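HhaI Restriction Endonuclease (Haemophilus parahaemolyticus, PDB 6UKF) is a restriction endonuclease, here bound to its cognate DNA, that recognises the sequence GCGC and hydrolyses the DNA backbone within it. Local coordinates at residues A[39-44]-A[125-130]; A[5-10]-A[45-50]; A[116-121]-A[143-148]. All coordinates share one frame; numbering follows the deposited sequence.

Contact 1: A[39-44]-A[125-130]; sequences GNNPFY and SVKFFI. With EDO (1,2-ethanediol), chain I.
Tyr44 and Val126 form a parallel bridge with their CA atoms 4.4 Å apart, closed by two backbone hydrogen bonds. Tyr44 N donates to Ser125 O at 2.9 Å. Lys127 N in turn donates to Tyr44 O at 3.1 Å, and the same oxygen meets Val126 CA in a C-H...O contact of 3.4 Å. Beside the bridge, Tyr44 CB touches Val126 CG2 at 3.8 Å, and both side chains reach the loop residue Ser33. Ser125 O serves twice, since it accepts the Tyr44 amide and also lies in plane at the edge of the tyrosine ring. The pairing illustrates how a sheet can be joined directly to the end of a helix. Ser125, with positive phi, is the C-prime residue of the Schellman motif that ends helix 110-123, and strand 126-132 starts at once beside strand 43-47, the middle one of a mixed five-stranded sheet. On the Phe43 side, the aliphatic chain of Lys127 runs across the phenylalanine at about a right angle, its CD 3.5 Å from Phe43 CB. With Phe43 CG set between backbone N and carbonyl carbon (chi1 55°), the ring projects past this lysine to Phe128. Phe43 CE2 comes within 3.5 Å of Phe128 CD1; the ring planes are inclined at 43°, and Phe128 CE1 stands above the rim of one Phe43 face. Phe252 and Ala255 of helix 242-255 pack against both rings, while Asn41 ND2 is held by the carbonyl of Ala255. At the outer margin a 1,2-ethanediol, probably from the crystallisation liquor, bridges Pro42 O and Ser125 OG.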
loop_
_atom_site.group_PDB
_atom_site.type_symbol
_atom_site.label_atom_id
_atom_site.label_comp_id
_atom_site.label_asym_id
_atom_site.label_seq_id
_atom_site.Cartn_x
_atom_site.Cartn_y
_atom_site.Cartn_z
ATOM N N GLY A 39 -21.295 6.690 -10.433
ATOM C CA GLY A 39 -22.241 7.572 -11.079
ATOM C C GLY A 39 -21.821 7.962 -12.482
ATOM O O GLY A 39 -20.985 7.311 -13.119
ATOM N N ASN A 40 -22.420 9.051 -12.975
ATOM C CA ASN A 40 -22.145 9.514 -14.331
ATOM C C ASN A 40 -20.789 10.190 -14.452
ATOM O O ASN A 40 -20.282 10.341 -15.569
ATOM C CB ASN A 40 -23.224 10.495 -14.792
ATOM C CG ASN A 40 -24.517 9.804 -15.178
ATOM O OD1 ASN A 40 -24.527 8.614 -15.491
ATOM N ND2 ASN A 40 -25.617 10.552 -15.166
ATOM N N ASN A 41 -20.208 10.609 -13.331
ATOM C CA ASN A 41 -18.859 11.162 -13.265
ATOM C C ASN A 41 -18.051 10.236 -12.363
ATOM O O ASN A 41 -17.760 10.574 -11.208
ATOM C CB ASN A 41 -18.895 12.579 -12.698
ATOM C CG ASN A 41 -17.514 13.187 -12.553
ATOM O OD1 ASN A 41 -16.624 12.952 -13.371
ATOM N ND2 ASN A 41 -17.328 13.975 -11.504
ATOM N N PRO A 42 -17.690 9.052 -12.850
ATOM C CA PRO A 42 -17.067 8.060 -11.972
ATOM C C PRO A 42 -15.646 8.444 -11.612
ATOM O O PRO A 42 -14.926 9.073 -12.391
ATOM C CB PRO A 42 -17.086 6.783 -12.819
ATOM C CG PRO A 42 -17.030 7.281 -14.217
ATOM C CD PRO A 42 -17.847 8.545 -14.225
ATOM N N PHE A 43 -15.242 8.048 -10.412
ATOM C CA PHE A 43 -13.871 8.248 -9.974
ATOM C C PHE A 43 -13.637 7.375 -8.756
ATOM O O PHE A 43 -14.580 6.927 -8.097
ATOM C CB PHE A 43 -13.575 9.715 -9.634
ATOM C CG PHE A 43 -14.512 10.307 -8.618
ATOM C CD1 PHE A 43 -15.632 11.008 -9.027
ATOM C CD2 PHE A 43 -14.278 10.163 -7.260
ATOM C CE1 PHE A 43 -16.505 11.552 -8.106
ATOM C CE2 PHE A 43 -15.149 10.706 -6.333
ATOM C CZ PHE A 43 -16.263 11.405 -6.757
ATOM N N TYR A 44 -12.364 7.136 -8.470
ATOM C CA TYR A 44 -11.983 6.390 -7.286
ATOM C C TYR A 44 -11.715 7.341 -6.126
ATOM O O TYR A 44 -11.326 8.499 -6.311
ATOM C CB TYR A 44 -10.754 5.520 -7.556
ATOM C CG TYR A 44 -11.036 4.357 -8.481
ATOM C CD1 TYR A 44 -11.489 3.140 -7.987
ATOM C CD2 TYR A 44 -10.856 4.478 -9.852
ATOM C CE1 TYR A 44 -11.748 2.077 -8.833
ATOM C CE2 TYR A 44 -11.111 3.423 -10.703
ATOM C CZ TYR A 44 -11.558 2.225 -10.190
ATOM O OH TYR A 44 -11.814 1.171 -11.035
ATOM N N SER A 125 -6.994 7.693 -11.614
ATOM C CA SER A 125 -8.374 8.176 -11.566
ATOM C C SER A 125 -8.890 8.299 -10.137
ATOM O O SER A 125 -10.095 8.204 -9.891
ATOM C CB SER A 125 -9.320 7.321 -12.413
ATOM O OG SER A 125 -8.854 7.194 -13.744
ATOM N N VAL A 126 -7.983 8.515 -9.188
ATOM C CA VAL A 126 -8.349 8.836 -7.815
ATOM C C VAL A 126 -8.485 10.350 -7.734
ATOM O O VAL A 126 -7.494 11.078 -7.835
ATOM C CB VAL A 126 -7.311 8.314 -6.817
ATOM C CG1 VAL A 126 -7.603 8.850 -5.415
ATOM C CG2 VAL A 126 -7.300 6.798 -6.818
ATOM N N LYS A 127 -9.719 10.821 -7.558
ATOM C CA LYS A 127 -10.005 12.247 -7.529
ATOM C C LYS A 127 -10.171 12.793 -6.119
ATOM O O LYS A 127 -10.023 14.004 -5.921
ATOM C CB LYS A 127 -11.290 12.549 -8.313
ATOM C CG LYS A 127 -11.172 12.474 -9.832
ATOM C CD LYS A 127 -12.469 12.940 -10.480
ATOM C CE LYS A 127 -12.577 12.533 -11.943
ATOM N NZ LYS A 127 -11.755 13.392 -12.842
ATOM N N PHE A 128 -10.483 11.936 -5.149
ATOM C CA PHE A 128 -10.717 12.364 -3.781
ATOM C C PHE A 128 -10.105 11.358 -2.823
ATOM O O PHE A 128 -9.942 10.180 -3.150
ATOM C CB PHE A 128 -12.216 12.488 -3.474
ATOM C CG PHE A 128 -12.867 13.660 -4.141
ATOM C CD1 PHE A 128 -13.304 13.573 -5.451
ATOM C CD2 PHE A 128 -13.028 14.857 -3.464
ATOM C CE1 PHE A 128 -13.892 14.659 -6.073
ATOM C CE2 PHE A 128 -13.615 15.945 -4.082
ATOM C CZ PHE A 128 -14.046 15.845 -5.388
ATOM N N PHE A 129 -9.757 11.854 -1.643
ATOM C CA PHE A 129 -9.362 11.040 -0.507
ATOM C C PHE A 129 -10.402 11.208 0.592
ATOM O O PHE A 129 -11.047 12.254 0.705
ATOM C CB PHE A 129 -7.998 11.485 0.036
ATOM C CG PHE A 129 -6.817 10.896 -0.696
ATOM C CD1 PHE A 129 -6.601 11.166 -2.038
ATOM C CD2 PHE A 129 -5.911 10.085 -0.030
ATOM C CE1 PHE A 129 -5.512 10.625 -2.702
ATOM C CE2 PHE A 129 -4.822 9.547 -0.690
ATOM C CZ PHE A 129 -4.624 9.818 -2.026
ATOM N N ILE A 130 -10.559 10.166 1.402
ATOM C CA ILE A 130 -11.366 10.229 2.613
ATOM C C ILE A 130 -10.514 9.744 3.776
ATOM O O ILE A 130 -9.792 8.746 3.660
ATOM C CB ILE A 130 -12.681 9.432 2.494
ATOM C CG1 ILE A 130 -13.518 9.590 3.769
ATOM C CG2 ILE A 130 -12.414 7.964 2.184
ATOM C CD1 ILE A 130 -14.948 9.120 3.620
HETATM C C1 EDO I . -12.900 6.241 -13.668
HETATM O O1 EDO I . -12.515 7.621 -13.647
HETATM C C2 EDO I . -12.528 5.612 -15.007
HETATM O O2 EDO I . -11.102 5.569 -15.148
#

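Contact 2: A[5-10]-A[45-50]; sequences EFEVFC and IEAKMP. With EDO (1,2-ethanediol), chain O; nucleotides of chain B.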
loop_
_atom_site.group_PDB
_atom_site.type_symbol
_atom_site.label_atom_id
_atom_site.label_comp_id
_atom_site.label_asym_id
_atom_site.label_seq_id
_atom_site.Cartn_x
_atom_site.Cartn_y
_atom_site.Cartn_z
ATOM N N GLU A 5 -11.010 -2.468 8.657
ATOM C CA GLU A 5 -12.211 -1.949 9.302
ATOM C C GLU A 5 -12.403 -0.473 8.983
ATOM O O GLU A 5 -13.536 -0.008 8.813
ATOM C CB GLU A 5 -12.099 -2.163 10.812
ATOM C CG GLU A 5 -12.025 -3.628 11.209
ATOM C CD GLU A 5 -11.308 -3.864 12.530
ATOM O OE1 GLU A 5 -10.895 -2.942 13.149
ATOM O OE2 GLU A 5 -11.156 -5.118 12.934
ATOM N N PHE A 6 -11.303 0.277 8.893
ATOM C CA PHE A 6 -11.393 1.698 8.578
ATOM C C PHE A 6 -11.973 1.922 7.188
ATOM O O PHE A 6 -12.797 2.821 6.987
ATOM C CB PHE A 6 -10.009 2.336 8.675
ATOM C CG PHE A 6 -10.016 3.817 8.458
ATOM C CD1 PHE A 6 -10.378 4.672 9.483
ATOM C CD2 PHE A 6 -9.667 4.358 7.232
ATOM C CE1 PHE A 6 -10.390 6.038 9.291
ATOM C CE2 PHE A 6 -9.678 5.726 7.034
ATOM C CZ PHE A 6 -10.040 6.567 8.065
ATOM N N GLU A 7 -11.548 1.122 6.210
ATOM C CA GLU A 7 -12.065 1.293 4.856
ATOM C C GLU A 7 -13.556 0.978 4.789
ATOM O O GLU A 7 -14.311 1.671 4.098
ATOM C CB GLU A 7 -11.253 0.445 3.877
ATOM C CG GLU A 7 -9.818 0.949 3.733
ATOM C CD GLU A 7 -9.015 0.222 2.670
ATOM O OE1 GLU A 7 -9.474 -0.752 2.169
ATOM O OE2 GLU A 7 -7.814 0.709 2.356
ATOM N N VAL A 8 -14.004 -0.046 5.519
ATOM C CA VAL A 8 -15.435 -0.339 5.584
ATOM C C VAL A 8 -16.180 0.812 6.255
ATOM O O VAL A 8 -17.268 1.210 5.822
ATOM C CB VAL A 8 -15.663 -1.676 6.315
ATOM C CG1 VAL A 8 -17.146 -1.918 6.548
ATOM C CG2 VAL A 8 -15.048 -2.830 5.527
ATOM N N PHE A 9 -15.606 1.346 7.336
ATOM C CA PHE A 9 -16.155 2.514 8.024
ATOM C C PHE A 9 -16.356 3.676 7.057
ATOM O O PHE A 9 -17.408 4.330 7.062
ATOM C CB PHE A 9 -15.160 2.856 9.145
ATOM C CG PHE A 9 -15.547 4.009 10.029
ATOM C CD1 PHE A 9 -16.772 4.057 10.675
ATOM C CD2 PHE A 9 -14.630 5.018 10.272
ATOM C CE1 PHE A 9 -17.085 5.121 11.512
ATOM C CE2 PHE A 9 -14.935 6.072 11.105
ATOM C CZ PHE A 9 -16.161 6.125 11.724
ATOM N N CYS A 10 -15.372 3.925 6.193
ATOM C CA CYS A 10 -15.473 5.024 5.237
ATOM C C CYS A 10 -16.540 4.753 4.182
ATOM O O CYS A 10 -17.328 5.643 3.842
ATOM C CB CYS A 10 -14.118 5.249 4.562
ATOM S SG CYS A 10 -12.858 5.978 5.624
ATOM N N ILE A 45 -11.957 6.831 -4.921
ATOM C CA ILE A 45 -11.727 7.541 -3.671
ATOM C C ILE A 45 -10.755 6.699 -2.860
ATOM O O ILE A 45 -10.971 5.496 -2.680
ATOM C CB ILE A 45 -13.041 7.739 -2.892
ATOM C CG1 ILE A 45 -14.045 8.541 -3.726
ATOM C CG2 ILE A 45 -12.782 8.433 -1.553
ATOM C CD1 ILE A 45 -15.472 8.417 -3.240
ATOM N N GLU A 46 -9.685 7.319 -2.388
ATOM C CA GLU A 46 -8.680 6.639 -1.584
ATOM C C GLU A 46 -8.968 6.899 -0.112
ATOM O O GLU A 46 -8.998 8.053 0.324
ATOM C CB GLU A 46 -7.274 7.122 -1.934
ATOM C CG GLU A 46 -6.473 6.126 -2.754
ATOM C CD GLU A 46 -6.329 4.787 -2.054
ATOM O OE1 GLU A 46 -6.021 4.779 -0.845
ATOM O OE2 GLU A 46 -6.546 3.742 -2.705
ATOM N N ALA A 47 -9.176 5.828 0.649
ATOM C CA ALA A 47 -9.308 5.934 2.094
ATOM C C ALA A 47 -7.916 5.820 2.704
ATOM O O ALA A 47 -7.134 4.940 2.329
ATOM C CB ALA A 47 -10.227 4.842 2.637
ATOM N N LYS A 48 -7.598 6.727 3.621
ATOM C CA LYS A 48 -6.311 6.715 4.300
ATOM C C LYS A 48 -6.533 6.934 5.785
ATOM O O LYS A 48 -7.248 7.861 6.178
ATOM C CB LYS A 48 -5.389 7.819 3.769
ATOM C CG LYS A 48 -4.827 7.546 2.389
ATOM C CD LYS A 48 -3.783 6.444 2.433
ATOM C CE LYS A 48 -3.556 5.837 1.070
ATOM N NZ LYS A 48 -2.693 4.623 1.140
ATOM N N MET A 49 -5.911 6.092 6.602
ATOM C CA MET A 49 -5.886 6.346 8.028
ATOM C C MET A 49 -4.971 7.533 8.313
ATOM O O MET A 49 -4.180 7.942 7.458
ATOM C CB MET A 49 -5.405 5.108 8.777
ATOM C CG MET A 49 -6.309 3.906 8.582
ATOM S SD MET A 49 -6.041 2.593 9.786
ATOM C CE MET A 49 -6.824 3.307 11.231
ATOM N N PRO A 50 -5.074 8.117 9.506
ATOM C CA PRO A 50 -4.238 9.287 9.816
ATOM C C PRO A 50 -2.749 9.065 9.620
ATOM O O PRO A 50 -2.045 10.011 9.252
ATOM C CB PRO A 50 -4.597 9.592 11.276
ATOM C CG PRO A 50 -6.008 9.120 11.403
ATOM C CD PRO A 50 -6.111 7.893 10.532
HETATM C C1 EDO O . -4.416 3.504 -4.843
HETATM O O1 EDO O . -4.896 2.207 -4.476
HETATM C C2 EDO O . -4.230 3.598 -6.350
HETATM O O2 EDO O . -3.320 2.580 -6.777
ATOM P P DA B 10 -3.742 2.804 4.824
ATOM O OP1 DA B 10 -4.956 3.395 5.426
ATOM O OP2 DA B 10 -3.207 3.340 3.553
ATOM O "O5'" DA B 10 -2.516 2.868 5.851
ATOM C "C5'" DA B 10 -2.738 2.750 7.244
ATOM C "C4'" DA B 10 -2.331 1.379 7.725
ATOM O "O4'" DA B 10 -0.928 1.140 7.418
ATOM C "C3'" DA B 10 -2.464 1.159 9.228
ATOM O "O3'" DA B 10 -2.909 -0.169 9.448
ATOM C "C2'" DA B 10 -1.058 1.433 9.751
ATOM C "C1'" DA B 10 -0.191 0.921 8.614
ATOM N N9 DA B 10 1.092 1.591 8.464
ATOM C C8 DA B 10 1.326 2.938 8.452
ATOM N N7 DA B 10 2.585 3.254 8.271
ATOM C C5 DA B 10 3.219 2.030 8.139
ATOM C C6 DA B 10 4.563 1.678 7.927
ATOM N N6 DA B 10 5.543 2.576 7.807
ATOM N N1 DA B 10 4.862 0.363 7.846
ATOM C C2 DA B 10 3.875 -0.531 7.968
ATOM N N3 DA B 10 2.576 -0.320 8.168
ATOM C C4 DA B 10 2.312 0.996 8.247
ATOM P P DC B 9 -3.765 1.527 -0.454
ATOM O OP1 DC B 9 -5.175 1.964 -0.484
ATOM O OP2 DC B 9 -2.678 2.469 -0.795
ATOM O "O5'" DC B 9 -3.438 0.944 0.990
ATOM C "C5'" DC B 9 -4.422 0.205 1.671
ATOM C "C4'" DC B 9 -3.853 -0.460 2.891
ATOM O "O4'" DC B 9 -2.827 -1.423 2.519
ATOM C "C3'" DC B 9 -3.135 0.459 3.868
ATOM O "O3'" DC B 9 -4.027 1.230 4.634
ATOM C "C2'" DC B 9 -2.350 -0.571 4.689
ATOM C "C1'" DC B 9 -1.913 -1.564 3.594
ATOM N N1 DC B 9 -0.530 -1.300 3.121
ATOM C C2 DC B 9 0.529 -1.917 3.778
ATOM O O2 DC B 9 0.281 -2.692 4.709
ATOM N N3 DC B 9 1.794 -1.662 3.371
ATOM C C4 DC B 9 2.016 -0.817 2.364
ATOM N N4 DC B 9 3.286 -0.600 2.001
ATOM C C5 DC B 9 0.943 -0.160 1.687
ATOM C C6 DC B 9 -0.304 -0.422 2.100
#
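The side chains of Phe6 and Met49 pass antiparallel, and Met49 CG lies over one face of the ring, off-centre near its rim, 4.0 Å from the centroid in a CH-pi contact. The sulfur follows obliquely, a Met-aromatic approach in which SD is 5.0 Å from the Phe6 centroid. Phe6 CG is anti to the backbone N (chi1 -176°), which carries the ring across to the 47-49 backbone, where CE2 comes within 3.3 Å of Lys48 O. One turn of helix then straddles a small residue: Ala47 CB meets Glu7 CG and Cys10 SG, each at 4.1 Å.

The next shell is DNA. Met49 N donates a bond of 3.1 Å (167°) to OP1 of DA10 of chain B, and Lys48, bent at chi2, brings NZ to two phosphates, 2.8 Å from OP2 of DA10 and 2.9 Å from OP2 of DC9 in that chain. The carbonyl of Gln53 is a further acceptor for Lys48 NZ, whose ion pair with Glu46 OE1 is long. Glu46, Ala47 and Lys48, together with the earlier Asp34, match the sequence pattern of PD-(D/E)XK nucleases; the DC9 phosphate is probably the one attacked.

Further out, Thr131 OG1 bonds to Lys48 O and Ser52 OG to Met49 O, steadying the backbone that offers these groups. Helix 3-18 packs against residues 47-49 of the chain leaving strand 43-47, which pairs on one side with strand 35-37 and on the other with strand 126-132, before the chain passes into strand 51-62.

Contact 3: A[116-121]-A[143-148]; sequences WIKEYY and HFEHYF. With PO4 (phosphate ion), chain Q; nucleotides of chain B.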
loop_
_atom_site.group_PDB
_atom_site.type_symbol
_atom_site.label_atom_id
_atom_site.label_comp_id
_atom_site.label_asym_id
_atom_site.label_seq_id
_atom_site.Cartn_x
_atom_site.Cartn_y
_atom_site.Cartn_z
ATOM N N TRP A 116 4.379 14.417 -6.571
ATOM C CA TRP A 116 4.398 13.029 -7.022
ATOM C C TRP A 116 3.076 12.349 -6.690
ATOM O O TRP A 116 2.476 11.674 -7.535
ATOM C CB TRP A 116 5.560 12.253 -6.392
ATOM C CG TRP A 116 5.654 10.866 -6.952
ATOM C CD1 TRP A 116 6.425 10.456 -8.001
ATOM C CD2 TRP A 116 4.916 9.712 -6.523
ATOM N NE1 TRP A 116 6.220 9.120 -8.245
ATOM C CE2 TRP A 116 5.299 8.640 -7.352
ATOM C CE3 TRP A 116 3.973 9.481 -5.515
ATOM C CZ2 TRP A 116 4.775 7.356 -7.200
ATOM C CZ3 TRP A 116 3.456 8.206 -5.368
ATOM C CH2 TRP A 116 3.857 7.162 -6.206
ATOM N N ILE A 117 2.610 12.523 -5.452
ATOM C CA ILE A 117 1.356 11.912 -5.016
ATOM C C ILE A 117 0.202 12.378 -5.895
ATOM O O ILE A 117 -0.629 11.577 -6.339
ATOM C CB ILE A 117 1.123 12.222 -3.523
ATOM C CG1 ILE A 117 2.087 11.393 -2.664
ATOM C CG2 ILE A 117 -0.327 11.975 -3.117
ATOM C CD1 ILE A 117 2.106 11.780 -1.199
ATOM N N LYS A 118 0.136 13.680 -6.169
ATOM C CA LYS A 118 -0.942 14.196 -7.006
ATOM C C LYS A 118 -0.895 13.579 -8.398
ATOM O O LYS A 118 -1.917 13.132 -8.926
ATOM C CB LYS A 118 -0.864 15.720 -7.082
ATOM C CG LYS A 118 -1.259 16.402 -5.790
ATOM C CD LYS A 118 -1.099 17.905 -5.868
ATOM C CE LYS A 118 -1.597 18.574 -4.597
ATOM N NZ LYS A 118 -1.380 20.046 -4.624
ATOM N N GLU A 119 0.290 13.567 -9.015
ATOM C CA GLU A 119 0.432 12.967 -10.338
ATOM C C GLU A 119 0.006 11.508 -10.316
ATOM O O GLU A 119 -0.783 11.059 -11.157
ATOM C CB GLU A 119 1.889 13.064 -10.792
ATOM C CG GLU A 119 2.372 14.467 -11.114
ATOM C CD GLU A 119 2.074 14.882 -12.543
ATOM O OE1 GLU A 119 1.910 13.992 -13.405
ATOM O OE2 GLU A 119 2.008 16.100 -12.806
ATOM N N TYR A 120 0.528 10.750 -9.352
ATOM C CA TYR A 120 0.273 9.318 -9.311
ATOM C C TYR A 120 -1.207 9.026 -9.120
ATOM O O TYR A 120 -1.795 8.229 -9.859
ATOM C CB TYR A 120 1.094 8.682 -8.191
ATOM C CG TYR A 120 0.787 7.222 -8.004
ATOM C CD1 TYR A 120 1.141 6.295 -8.973
ATOM C CD2 TYR A 120 0.132 6.768 -6.868
ATOM C CE1 TYR A 120 0.857 4.959 -8.817
ATOM C CE2 TYR A 120 -0.154 5.428 -6.700
ATOM C CZ TYR A 120 0.212 4.530 -7.680
ATOM O OH TYR A 120 -0.067 3.193 -7.529
ATOM N N TYR A 121 -1.834 9.663 -8.134
ATOM C CA TYR A 121 -3.234 9.352 -7.865
ATOM C C TYR A 121 -4.146 9.858 -8.977
ATOM O O TYR A 121 -5.114 9.182 -9.336
ATOM C CB TYR A 121 -3.629 9.813 -6.462
ATOM C CG TYR A 121 -3.058 8.856 -5.442
ATOM C CD1 TYR A 121 -3.687 7.653 -5.170
ATOM C CD2 TYR A 121 -1.854 9.120 -4.809
ATOM C CE1 TYR A 121 -3.154 6.755 -4.270
ATOM C CE2 TYR A 121 -1.311 8.230 -3.905
ATOM C CZ TYR A 121 -1.966 7.047 -3.638
ATOM O OH TYR A 121 -1.428 6.153 -2.743
ATOM N N HIS A 143 -5.829 19.310 -3.483
ATOM C CA HIS A 143 -5.604 20.025 -2.232
ATOM C C HIS A 143 -4.921 19.167 -1.173
ATOM O O HIS A 143 -4.970 19.500 0.015
ATOM C CB HIS A 143 -6.912 20.603 -1.701
ATOM C CG HIS A 143 -7.422 21.749 -2.512
ATOM N ND1 HIS A 143 -8.552 22.452 -2.172
ATOM C CD2 HIS A 143 -6.948 22.321 -3.643
ATOM C CE1 HIS A 143 -8.766 23.401 -3.063
ATOM N NE2 HIS A 143 -7.806 23.344 -3.967
ATOM N N PHE A 144 -4.243 18.101 -1.599
ATOM C CA PHE A 144 -3.658 17.128 -0.679
ATOM C C PHE A 144 -2.818 17.778 0.413
ATOM O O PHE A 144 -2.883 17.368 1.578
ATOM C CB PHE A 144 -2.801 16.154 -1.493
ATOM C CG PHE A 144 -2.410 14.918 -0.750
ATOM C CD1 PHE A 144 -3.218 13.798 -0.785
ATOM C CD2 PHE A 144 -1.232 14.866 -0.030
ATOM C CE1 PHE A 144 -2.864 12.650 -0.109
ATOM C CE2 PHE A 144 -0.876 13.722 0.650
ATOM C CZ PHE A 144 -1.694 12.614 0.609
ATOM N N GLU A 145 -2.005 18.776 0.058
ATOM C CA GLU A 145 -1.043 19.319 1.011
ATOM C C GLU A 145 -1.710 20.031 2.180
ATOM O O GLU A 145 -1.059 20.253 3.207
ATOM C CB GLU A 145 -0.057 20.260 0.307
ATOM C CG GLU A 145 -0.606 21.636 -0.080
ATOM C CD GLU A 145 -1.455 21.621 -1.342
ATOM O OE1 GLU A 145 -1.714 20.580 -1.857
ATOM O OE2 GLU A 145 -1.877 22.789 -1.822
ATOM N N HIS A 146 -2.980 20.409 2.046
ATOM C CA HIS A 146 -3.687 21.061 3.138
ATOM C C HIS A 146 -4.134 20.085 4.215
ATOM O O HIS A 146 -4.598 20.525 5.273
ATOM C CB HIS A 146 -4.895 21.821 2.591
ATOM C CG HIS A 146 -4.526 22.924 1.650
ATOM N ND1 HIS A 146 -3.841 24.048 2.057
ATOM C CD2 HIS A 146 -4.736 23.071 0.321
ATOM C CE1 HIS A 146 -3.649 24.842 1.019
ATOM N NE2 HIS A 146 -4.183 24.273 -0.046
ATOM N N TYR A 147 -3.992 18.788 3.979
ATOM C CA TYR A 147 -4.501 17.763 4.876
ATOM C C TYR A 147 -3.423 16.869 5.458
ATOM O O TYR A 147 -3.543 16.455 6.612
ATOM C CB TYR A 147 -5.525 16.900 4.132
ATOM C CG TYR A 147 -6.738 17.697 3.735
ATOM C CD1 TYR A 147 -6.778 18.378 2.528
ATOM C CD2 TYR A 147 -7.829 17.803 4.585
ATOM C CE1 TYR A 147 -7.881 19.125 2.168
ATOM C CE2 TYR A 147 -8.936 18.544 4.233
ATOM C CZ TYR A 147 -8.956 19.207 3.027
ATOM O OH TYR A 147 -10.064 19.942 2.678
ATOM N N PHE A 148 -2.380 16.550 4.695
ATOM C CA PHE A 148 -1.376 15.592 5.126
ATOM C C PHE A 148 0.017 16.191 5.050
ATOM O O PHE A 148 0.363 16.867 4.076
ATOM C CB PHE A 148 -1.394 14.330 4.251
ATOM C CG PHE A 148 -2.490 13.366 4.596
ATOM C CD1 PHE A 148 -2.355 12.504 5.670
ATOM C CD2 PHE A 148 -3.651 13.313 3.845
ATOM C CE1 PHE A 148 -3.358 11.612 5.992
ATOM C CE2 PHE A 148 -4.659 12.421 4.163
ATOM C CZ PHE A 148 -4.512 11.570 5.240
HETATM P P PO4 Q . -1.712 24.512 4.838
HETATM O O1 PO4 Q . -1.462 23.878 6.185
HETATM O O2 PO4 Q . -1.132 25.904 4.825
HETATM O O3 PO4 Q . -1.062 23.685 3.757
HETATM O O4 PO4 Q . -3.197 24.587 4.580
ATOM P P DG B 8 0.147 1.515 -4.523
ATOM O OP1 DG B 8 -0.850 2.420 -5.135
ATOM O OP2 DG B 8 1.315 2.079 -3.809
ATOM O "O5'" DG B 8 -0.649 0.548 -3.540
ATOM C "C5'" DG B 8 -1.851 -0.057 -3.996
ATOM C "C4'" DG B 8 -2.399 -1.008 -2.963
ATOM O "O4'" DG B 8 -1.526 -2.149 -2.832
ATOM C "C3'" DG B 8 -2.500 -0.435 -1.563
ATOM O "O3'" DG B 8 -3.701 0.245 -1.409
ATOM C "C2'" DG B 8 -2.406 -1.663 -0.674
ATOM C "C1'" DG B 8 -1.485 -2.566 -1.468
ATOM N N9 DG B 8 -0.080 -2.552 -1.058
ATOM C C8 DG B 8 0.928 -1.768 -1.568
ATOM N N7 DG B 8 2.097 -2.025 -1.048
ATOM C C5 DG B 8 1.850 -3.058 -0.152
ATOM C C6 DG B 8 2.732 -3.764 0.702
ATOM O O6 DG B 8 3.952 -3.618 0.836
ATOM N N1 DG B 8 2.065 -4.736 1.439
ATOM C C2 DG B 8 0.718 -4.989 1.367
ATOM N N2 DG B 8 0.253 -5.966 2.156
ATOM N N3 DG B 8 -0.114 -4.337 0.574
ATOM C C4 DG B 8 0.517 -3.394 -0.157
#
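Ile117 sets its CG2 methyl almost exactly above the centre of the Phe144 ring, 3.9 Å from the centroid and only 8° off the normal, a CH-pi contact. While the CG2 branch of Ile117 meets the ring in this way, CD1 at the end of the other branch also reaches it, 4.0 Å from Phe144 CE2. Phe144 CG is anti to its backbone N (chi1 -166°), which turns the aromatic face to the helix.

Beside this apolar pair runs an ionic one. Lys118 is extended, and its CE passes 4.1 Å from Phe144 CB on the way to Glu145, where NZ forms a salt bridge of 2.8 Å to OE1. Glu145 instead folds up: its CG lies between backbone N and carbonyl carbon, and a bend at chi2 doubles the chain back, placing CD over a face of the His146 ring. The ammonium group meets OE1 from above the carboxylate plane, 39° out of it, and has a second partner in the carbonyl of Glu142, so two oxygens fix the end of the long chain. At the edge of its ring, His146 ND1 donates a nearly straight bond of 2.7 Å to O4 of a phosphate ion, probably from the crystallisation liquor, which Lys237 also holds.

From another side of the helix, Tyr120 OH donates to OP1 of DG8 of chain B at 2.6 Å. Helix 110-123 is thus joined by one flank to the short turn that leads from strand 136-140 into strand 148-156, with Phe129 of strand 126-132 meeting both Tyr121 and Phe144 edge-to-face, and Ile234 of strand 228-236 packing on Phe144.

How the contacts relate
Contacts 1 and 2 share strand 43-47, their centres 14 Å apart, and are tied through Glu46, whose O and N probably bond to Ile130 N (2.8 Å) and Phe128 O (3.0 Å). Contact 3 joins contact 1 at the helix end, where Val126 N probably bonds to Tyr121 O at 2.9 Å. It meets contact 2, 16 Å away between centres, through Glu46 CG and Tyr121 CE1 at 3.7 Å. Contacts 2 and 3 between them grip three successive phosphates of chain B, those of DG8, DC9 and DA10. The calcium ion at Ser151 and Thr153 is remote, about 14 Å from the Lys48 side chain and 11 Å from that of Ile117.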